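PDB 7BDV: Can2 from Sulfobacillus thermosulfidooxidans, which is a CRISPR ancillary effector of type III defence, a dual-specificity nuclease whose CARF domain binds the second messenger cyclic tetra-adenylate. Local coordinates for residues 166-170 against 212-216; 184-188 against 200-206. One frame throughout, in Å; residues are numbered along the deposited sequence.

Contact 1 of 2, residues 166-170 against 212-216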
loop_
_atom_site.group_PDB
_atom_site.type_symbol
_atom_site.label_atom_id
_atom_site.label_comp_id
_atom_site.label_asym_id
_atom_site.label_seq_id
_atom_site.Cartn_x
_atom_site.Cartn_y
_atom_site.Cartn_z
ATOM N N THR A 166 11.137 30.629 -24.212
ATOM C CA THR A 166 12.432 31.217 -23.753
ATOM C C THR A 166 12.904 30.535 -22.449
ATOM O O THR A 166 14.126 30.486 -22.228
ATOM C CB THR A 166 12.298 32.736 -23.560
ATOM N N TRP A 167 11.994 29.930 -21.672
ATOM C CA TRP A 167 12.083 29.738 -20.203
ATOM C C TRP A 167 12.939 28.562 -19.781
ATOM O O TRP A 167 13.089 28.441 -18.565
ATOM C CB TRP A 167 10.693 29.540 -19.605
ATOM C CG TRP A 167 9.769 30.682 -19.882
ATOM C CD1 TRP A 167 10.121 31.952 -20.230
ATOM C CD2 TRP A 167 8.338 30.647 -19.863
ATOM N NE1 TRP A 167 9.002 32.720 -20.390
ATOM C CE2 TRP A 167 7.895 31.948 -20.178
ATOM C CE3 TRP A 167 7.395 29.660 -19.570
ATOM C CZ2 TRP A 167 6.544 32.284 -20.224
ATOM C CZ3 TRP A 167 6.064 29.989 -19.628
ATOM C CH2 TRP A 167 5.646 31.281 -19.952
ATOM N N ARG A 168 13.465 27.758 -20.705
ATOM C CA ARG A 168 14.412 26.655 -20.403
ATOM C C ARG A 168 15.630 27.200 -19.629
ATOM O O ARG A 168 16.088 26.513 -18.671
ATOM C CB ARG A 168 14.839 25.954 -21.698
ATOM N N GLU A 169 16.140 28.370 -20.016
ATOM C CA GLU A 169 17.293 29.029 -19.339
ATOM C C GLU A 169 16.926 29.300 -17.878
ATOM O O GLU A 169 17.800 29.091 -17.020
ATOM C CB GLU A 169 17.685 30.333 -20.035
ATOM N N VAL A 170 15.694 29.743 -17.617
ATOM C CA VAL A 170 15.203 30.107 -16.253
ATOM C C VAL A 170 15.148 28.833 -15.406
ATOM O O VAL A 170 15.640 28.859 -14.259
ATOM C CB VAL A 170 13.838 30.820 -16.305
ATOM C CG1 VAL A 170 13.375 31.221 -14.913
ATOM C CG2 VAL A 170 13.877 32.041 -17.202
ATOM N N LYS A 212 13.350 39.786 -17.693
ATOM C CA LYS A 212 14.076 39.482 -18.967
ATOM C C LYS A 212 13.443 38.276 -19.664
ATOM O O LYS A 212 13.338 38.307 -20.907
ATOM C CB LYS A 212 15.561 39.197 -18.718
ATOM N N ALA A 213 13.033 37.255 -18.904
ATOM C CA ALA A 213 12.378 36.029 -19.421
ATOM C C ALA A 213 10.933 36.320 -19.834
ATOM O O ALA A 213 10.332 35.443 -20.462
ATOM C CB ALA A 213 12.418 34.942 -18.385
ATOM N N ASN A 214 10.381 37.481 -19.444
ATOM C CA ASN A 214 8.965 37.861 -19.694
ATOM C C ASN A 214 8.041 36.873 -18.958
ATOM O O ASN A 214 7.025 36.448 -19.541
ATOM C CB ASN A 214 8.664 37.936 -21.200
ATOM C CG ASN A 214 7.276 38.475 -21.479
ATOM O OD1 ASN A 214 6.911 39.534 -20.967
ATOM N ND2 ASN A 214 6.486 37.740 -22.254
ATOM N N LEU A 215 8.369 36.526 -17.713
ATOM C CA LEU A 215 7.511 35.693 -16.828
ATOM C C LEU A 215 6.628 36.601 -15.967
ATOM O O LEU A 215 5.482 36.206 -15.666
ATOM C CB LEU A 215 8.412 34.815 -15.941
ATOM C CG LEU A 215 8.937 33.547 -16.588
ATOM C CD1 LEU A 215 10.058 32.930 -15.764
ATOM C CD2 LEU A 215 7.832 32.530 -16.804
ATOM N N ILE A 216 7.177 37.739 -15.536
ATOM C CA ILE A 216 6.454 38.833 -14.839
ATOM C C ILE A 216 6.578 40.109 -15.676
ATOM O O ILE A 216 7.549 40.238 -16.428
ATOM C CB ILE A 216 6.979 39.036 -13.411
ATOM C CG1 ILE A 216 8.391 39.640 -13.393
ATOM C CG2 ILE A 216 6.893 37.726 -12.631
ATOM C CD1 ILE A 216 8.896 39.995 -11.998
#

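Contact 2 of 2, residues 184-188 against 200-206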
loop_
_atom_site.group_PDB
_atom_site.type_symbol
_atom_site.label_atom_id
_atom_site.label_comp_id
_atom_site.label_asym_id
_atom_site.label_seq_id
_atom_site.Cartn_x
_atom_site.Cartn_y
_atom_site.Cartn_z
ATOM N N GLN A 184 12.464 32.864 -1.971
ATOM C CA GLN A 184 11.866 33.738 -3.004
ATOM C C GLN A 184 11.011 32.868 -3.928
ATOM O O GLN A 184 9.871 33.264 -4.244
ATOM C CB GLN A 184 12.936 34.512 -3.778
ATOM C CG GLN A 184 13.748 35.494 -2.929
ATOM C CD GLN A 184 15.000 34.941 -2.262
ATOM O OE1 GLN A 184 15.111 33.763 -1.908
ATOM N NE2 GLN A 184 15.959 35.822 -2.018
ATOM N N LEU A 185 11.541 31.723 -4.341
ATOM C CA LEU A 185 10.878 30.797 -5.302
ATOM C C LEU A 185 9.685 30.119 -4.623
ATOM O O LEU A 185 8.636 29.990 -5.264
ATOM C CB LEU A 185 11.897 29.781 -5.820
ATOM C CG LEU A 185 12.783 30.279 -6.956
ATOM C CD1 LEU A 185 13.735 29.189 -7.412
ATOM C CD2 LEU A 185 11.958 30.789 -8.140
ATOM N N GLY A 186 9.843 29.728 -3.354
ATOM C CA GLY A 186 8.761 29.167 -2.535
ATOM C C GLY A 186 7.599 30.125 -2.435
ATOM O O GLY A 186 6.449 29.701 -2.707
ATOM N N ARG A 187 7.897 31.378 -2.099
ATOM C CA ARG A 187 6.927 32.493 -1.959
ATOM C C ARG A 187 6.211 32.710 -3.299
ATOM O O ARG A 187 4.978 32.837 -3.264
ATOM C CB ARG A 187 7.661 33.759 -1.500
ATOM C CG ARG A 187 6.768 34.977 -1.326
ATOM C CD ARG A 187 7.497 36.207 -0.828
ATOM N NE ARG A 187 6.569 37.334 -0.926
ATOM C CZ ARG A 187 6.444 38.135 -1.977
ATOM N NH1 ARG A 187 7.223 38.002 -3.029
ATOM N NH2 ARG A 187 5.544 39.092 -1.977
ATOM N N LEU A 188 6.933 32.773 -4.418
ATOM C CA LEU A 188 6.299 32.971 -5.748
ATOM C C LEU A 188 5.408 31.770 -6.082
ATOM O O LEU A 188 4.353 31.999 -6.675
ATOM C CB LEU A 188 7.382 33.177 -6.811
ATOM C CG LEU A 188 8.155 34.480 -6.700
ATOM C CD1 LEU A 188 9.237 34.558 -7.779
ATOM C CD2 LEU A 188 7.213 35.662 -6.810
ATOM N N THR A 200 4.429 41.794 -4.868
ATOM C CA THR A 200 5.721 42.496 -4.684
ATOM C C THR A 200 6.861 41.493 -4.851
ATOM O O THR A 200 6.635 40.279 -4.669
ATOM C CB THR A 200 5.814 43.168 -3.308
ATOM O OG1 THR A 200 5.677 42.161 -2.307
ATOM C CG2 THR A 200 4.763 44.237 -3.105
ATOM N N LEU A 201 8.023 42.010 -5.233
ATOM C CA LEU A 201 9.283 41.248 -5.389
ATOM C C LEU A 201 10.445 42.193 -5.092
ATOM O O LEU A 201 10.506 43.233 -5.753
ATOM C CB LEU A 201 9.325 40.746 -6.833
ATOM C CG LEU A 201 10.204 39.536 -7.095
ATOM C CD1 LEU A 201 9.857 38.417 -6.127
ATOM C CD2 LEU A 201 10.030 39.097 -8.541
ATOM N N GLN A 202 11.328 41.863 -4.148
ATOM C CA GLN A 202 12.575 42.651 -3.897
ATOM C C GLN A 202 13.330 42.781 -5.230
ATOM O O GLN A 202 13.267 41.841 -6.039
ATOM C CB GLN A 202 13.471 41.980 -2.849
ATOM C CG GLN A 202 12.866 41.893 -1.452
ATOM N N THR A 203 14.012 43.901 -5.471
ATOM C CA THR A 203 14.945 44.082 -6.619
ATOM C C THR A 203 16.148 43.149 -6.402
ATOM O O THR A 203 16.472 42.911 -5.242
ATOM C CB THR A 203 15.287 45.566 -6.801
ATOM O OG1 THR A 203 16.247 45.664 -7.853
ATOM C CG2 THR A 203 15.800 46.223 -5.540
ATOM N N GLY A 204 16.731 42.597 -7.471
ATOM C CA GLY A 204 17.795 41.574 -7.379
ATOM C C GLY A 204 17.913 40.759 -8.650
ATOM O O GLY A 204 17.138 41.012 -9.587
ATOM N N GLU A 205 18.841 39.800 -8.673
ATOM C CA GLU A 205 19.074 38.859 -9.806
ATOM C C GLU A 205 17.750 38.208 -10.230
ATOM O O GLU A 205 17.512 38.106 -11.461
ATOM C CB GLU A 205 20.083 37.774 -9.434
ATOM N N LEU A 206 16.905 37.798 -9.266
ATOM C CA LEU A 206 15.693 36.984 -9.556
ATOM C C LEU A 206 14.676 37.852 -10.309
ATOM O O LEU A 206 14.126 37.369 -11.323
ATOM C CB LEU A 206 15.115 36.400 -8.266
ATOM C CG LEU A 206 13.893 35.491 -8.451
ATOM C CD1 LEU A 206 14.153 34.421 -9.506
ATOM C CD2 LEU A 206 13.498 34.833 -7.146
#

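Contact 1 of 2, residues 166-170 against 212-216
Methyl CD2 of Leu215 sits over one face of the Trp167 indole, 3.6 Å from the centroid of the six-membered ring and 17° off its normal, a close CH-pi contact. The same indole uses its edge for a polar bond. Its NE1 donates to Ala213 O at 3.0 Å; the oxygen lies near the ring plane, but the N-H...O angle of 138° makes the bond clearly bent. Face and edge together limit how far the ring can swing. With CG beside its own backbone N (chi1 -58°), Trp167 leans across to the turn. Beside the indole, Val170 CG2 presses on Ala213 CB at 3.5 Å, closer than two methyls usually pack, while Val170 CG1 and Leu215 CD1 meet tip to tip at 3.8 Å. The other flank is looser: Asn214 is exposed, and its carbonyl O only skirts Trp167 CZ2 at 4.2 Å. Asn214, with positive phi, breaks from helical geometry after helix 205-212 in a Schellman motif, and this reversal sends the chain into strand 216-218, which pairs with 226-228. Helix 231-254 closes the site through Ala233 and Phe236, both touching Trp167 and Leu215.

Contact 2 of 2, residues 184-188 against 200-206
Arg187 leaves its helix with CG anti to the backbone N (chi1 180°) and stays extended as far as NE; a turn at chi4 (-91°) then presents the guanidinium end to Thr200. NH1 and NH2 both donate to the one carbonyl, Thr200 O, at 2.9 Å for NH1 and 3.1 Å for NH2. The oxygen lies close to the guanidinium plane, and both nitrogens approach it from the same face of the carbonyl. The NH1 bond is the straighter, at 154°, whereas NH2 sits well above the carbonyl plane. This double grip fastens the exposed loop end to helix 182-193. Alongside it the contact turns apolar. Leu201 CD1 reaches Leu188 CD2 at 3.9 Å, their side chains crossing at about a right angle, and Leu206 CD2 comes within 3.4 Å of Gln184 CB, with Leu188 CD1 and Leu185 CD2 more loosely packed beyond. Gly204 is the N-cap of helix 205-212, so Leu206 projects from that helix's first turn. Of these leucines, Leu185, Leu188 and Leu206 are buried: Phe174 of helix 168-176 touches Leu185 and Leu206, and Ile237 and Trp241 of helix 231-254 meet Leu188 and Leu185 respectively.

Along the chain, contact 2 is nested within the loop that contact 1 closes, and the two centres lie about 14 Å apart. They share helix 205-212: residues 200-206 lead into its start, and residues 212-216 carry the chain off its end. The contacts touch directly where Ile216 CD1 packs on Leu201 CD2 at 3.7 Å, and Leu210 adds a second bridge, touching Leu215 and Ile216 in the one and Leu188 and Leu201 in the other. Helix 231-254 backs both. Their nearest atoms are about 36 and 38 Å from the bound cyclic tetra-adenylate, so neither contact takes part in binding this activator.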